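Long-range contact in acetylxylan esterase (Geobacillus stearothermophilus, PDB 4JKO), which removes acetyl groups from the xylose units of xylan and xylo-oligosaccharides, working as a doughnut-shaped homooctamer of SGNH-fold subunits: residues 14-19 and 191-196. The protein carries 1 engineered substitution. Numbering follows the deposited sequence.
Sequences DAITDC and DRVHPS. Engineered in segment 14-19: Ala15 (natural residue Ser). With PO4 (phosphate ion), chain H.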
loop_
_atom_site.group_PDB
_atom_site.type_symbol
_atom_site.label_atom_id
_atom_site.label_comp_id
_atom_site.label_asym_id
_atom_site.label_seq_id
_atom_site.Cartn_x
_atom_site.Cartn_y
_atom_site.Cartn_z
ATOM N N ASP A 14 26.564 -5.455 11.917
ATOM C CA ASP A 14 25.866 -4.288 11.349
ATOM C C ASP A 14 25.023 -4.795 10.156
ATOM O O ASP A 14 24.718 -5.984 10.106
ATOM C CB ASP A 14 26.855 -3.189 10.972
ATOM C CG ASP A 14 27.945 -3.693 10.001
ATOM O OD1 ASP A 14 27.642 -4.587 9.128
ATOM O OD2 ASP A 14 29.117 -3.242 10.112
ATOM N N ALA A 15 24.689 -3.937 9.184
ATOM C CA ALA A 15 23.817 -4.347 8.073
ATOM C C ALA A 15 24.380 -5.564 7.322
ATOM O O ALA A 15 23.656 -6.362 6.713
ATOM C CB ALA A 15 23.643 -3.232 7.081
ATOM N N ILE A 16 25.688 -5.625 7.234
ATOM C CA ILE A 16 26.315 -6.693 6.443
ATOM C C ILE A 16 25.954 -8.048 7.048
ATOM O O ILE A 16 25.700 -9.023 6.322
ATOM C CB ILE A 16 27.847 -6.492 6.273
ATOM C CG1 ILE A 16 28.195 -5.110 5.736
ATOM C CG2 ILE A 16 28.415 -7.636 5.463
ATOM C CD1 ILE A 16 27.529 -4.776 4.397
ATOM N N THR A 17 25.843 -8.108 8.376
ATOM C CA THR A 17 25.363 -9.293 9.054
ATOM C C THR A 17 23.818 -9.412 9.091
ATOM O O THR A 17 23.286 -10.447 8.810
ATOM C CB THR A 17 25.976 -9.332 10.522
ATOM O OG1 THR A 17 27.399 -9.397 10.415
ATOM C CG2 THR A 17 25.470 -10.498 11.247
ATOM N N ASP A 18 23.113 -8.321 9.399
ATOM C CA ASP A 18 21.655 -8.285 9.474
ATOM C C ASP A 18 21.023 -8.829 8.171
ATOM O O ASP A 18 20.297 -9.841 8.205
ATOM C CB ASP A 18 21.296 -6.806 9.687
ATOM C CG ASP A 18 19.849 -6.554 9.856
ATOM O OD1 ASP A 18 19.010 -7.404 9.416
ATOM O OD2 ASP A 18 19.576 -5.425 10.366
ATOM N N CYS A 19 21.298 -8.116 7.059
ATOM C CA CYS A 19 20.678 -8.375 5.770
ATOM C C CYS A 19 19.160 -8.694 5.841
ATOM O O CYS A 19 18.729 -9.672 5.255
ATOM C CB CYS A 19 21.401 -9.561 5.090
ATOM S SG CYS A 19 23.020 -9.098 4.551
ATOM N N ASP A 191 28.472 1.419 -3.369
ATOM C CA ASP A 191 28.859 2.240 -2.217
ATOM C C ASP A 191 30.063 1.744 -1.452
ATOM O O ASP A 191 30.408 2.372 -0.438
ATOM C CB ASP A 191 27.658 2.437 -1.245
ATOM C CG ASP A 191 27.252 1.222 -0.504
ATOM O OD1 ASP A 191 27.940 0.173 -0.547
ATOM O OD2 ASP A 191 26.110 1.265 0.125
ATOM N N ARG A 192 30.707 0.665 -1.952
ATOM C CA ARG A 192 31.941 0.070 -1.429
ATOM C C ARG A 192 31.760 -0.591 -0.115
ATOM O O ARG A 192 32.722 -1.018 0.539
ATOM C CB ARG A 192 33.095 1.087 -1.446
ATOM C CG ARG A 192 33.504 1.476 -2.843
ATOM C CD ARG A 192 34.648 2.475 -2.950
ATOM N NE ARG A 192 34.280 3.862 -2.666
ATOM C CZ ARG A 192 35.112 4.831 -2.387
ATOM N NH1 ARG A 192 36.427 4.618 -2.440
ATOM N NH2 ARG A 192 34.628 6.077 -2.171
ATOM N N VAL A 193 30.514 -0.804 0.267
ATOM C CA VAL A 193 30.181 -1.445 1.530
ATOM C C VAL A 193 29.163 -2.572 1.401
ATOM O O VAL A 193 29.441 -3.670 1.830
ATOM C CB VAL A 193 29.662 -0.408 2.558
ATOM C CG1 VAL A 193 29.049 -1.109 3.799
ATOM C CG2 VAL A 193 30.741 0.606 2.922
ATOM N N HIS A 194 27.992 -2.281 0.828
ATOM C CA HIS A 194 26.867 -3.233 0.716
ATOM C C HIS A 194 26.947 -3.948 -0.612
ATOM O O HIS A 194 26.669 -3.322 -1.613
ATOM C CB HIS A 194 25.524 -2.536 0.800
ATOM C CG HIS A 194 25.341 -1.737 2.054
ATOM N ND1 HIS A 194 25.516 -0.378 2.078
ATOM C CD2 HIS A 194 25.070 -2.103 3.330
ATOM C CE1 HIS A 194 25.297 0.086 3.293
ATOM N NE2 HIS A 194 25.058 -0.943 4.082
ATOM N N PRO A 195 27.417 -5.202 -0.628
ATOM C CA PRO A 195 27.693 -5.795 -1.914
ATOM C C PRO A 195 26.590 -6.701 -2.452
ATOM O O PRO A 195 25.593 -6.935 -1.769
ATOM C CB PRO A 195 28.848 -6.666 -1.626
ATOM C CG PRO A 195 28.562 -7.153 -0.280
ATOM C CD PRO A 195 27.907 -6.062 0.451
ATOM N N SER A 196 26.835 -7.223 -3.661
ATOM C CA SER A 196 25.954 -8.177 -4.325
ATOM C C SER A 196 26.102 -9.556 -3.692
ATOM O O SER A 196 26.889 -9.775 -2.771
ATOM C CB SER A 196 26.443 -8.266 -5.783
ATOM O OG SER A 196 27.787 -8.773 -5.733
HETATM P P PO4 H . 25.037 -0.013 7.616
HETATM O O1 PO4 H . 25.079 -0.998 8.780
HETATM O O2 PO4 H . 24.106 -0.407 6.507
HETATM O O3 PO4 H . 26.375 0.287 7.022
HETATM O O4 PO4 H . 24.492 1.263 8.244
#
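NE2 of the His194 ring comes within 4.0 Å of CB of Ala15, the engineered replacement of the serine inferred to be the nucleophile; this methyl lies at the ring edge. A phosphate ion, probably from the crystallisation liquor, bridges the pair: its O2 lies near the plane of the imidazole and accepts from His194 NE2 at 2.7 Å, while Ala15 N donates to its O1. Gly63 N and Asn92 ND2, from the two inferred transition-state stabilizers, bind the same ion. On the other ring nitrogen, His194 ND1 donates to Asp191 OD2 at 2.6 Å, nearly straight at 172° and in the ring plane. Asp191 OD1 takes two backbone N-H groups, that of His194 on its syn lone pair and that of Val193 on the anti side, well out of the carboxylate plane, which would help hold the carboxylate in place. Val193 CG1 sits over the centre of one imidazole face, 3.9 Å above the ring plane. In Ile16, CG1 lies anti to the carbonyl carbon (chi1 -53°), which helps carry CD1 to van der Waals contact with Val193 O (3.4 Å), Val193 CG1 and Pro195 CD; it meets His194 CD2 obliquely. With an alanine in place of His194, Asp191 OD2 would probably lose its ring donor, and the phosphate its NE2 bond. Apart from Ala15, the geometry fits the inferred Ser-His-Asp triad of an SGNH hydrolase, the phosphate probably mimicking the tetrahedral intermediate.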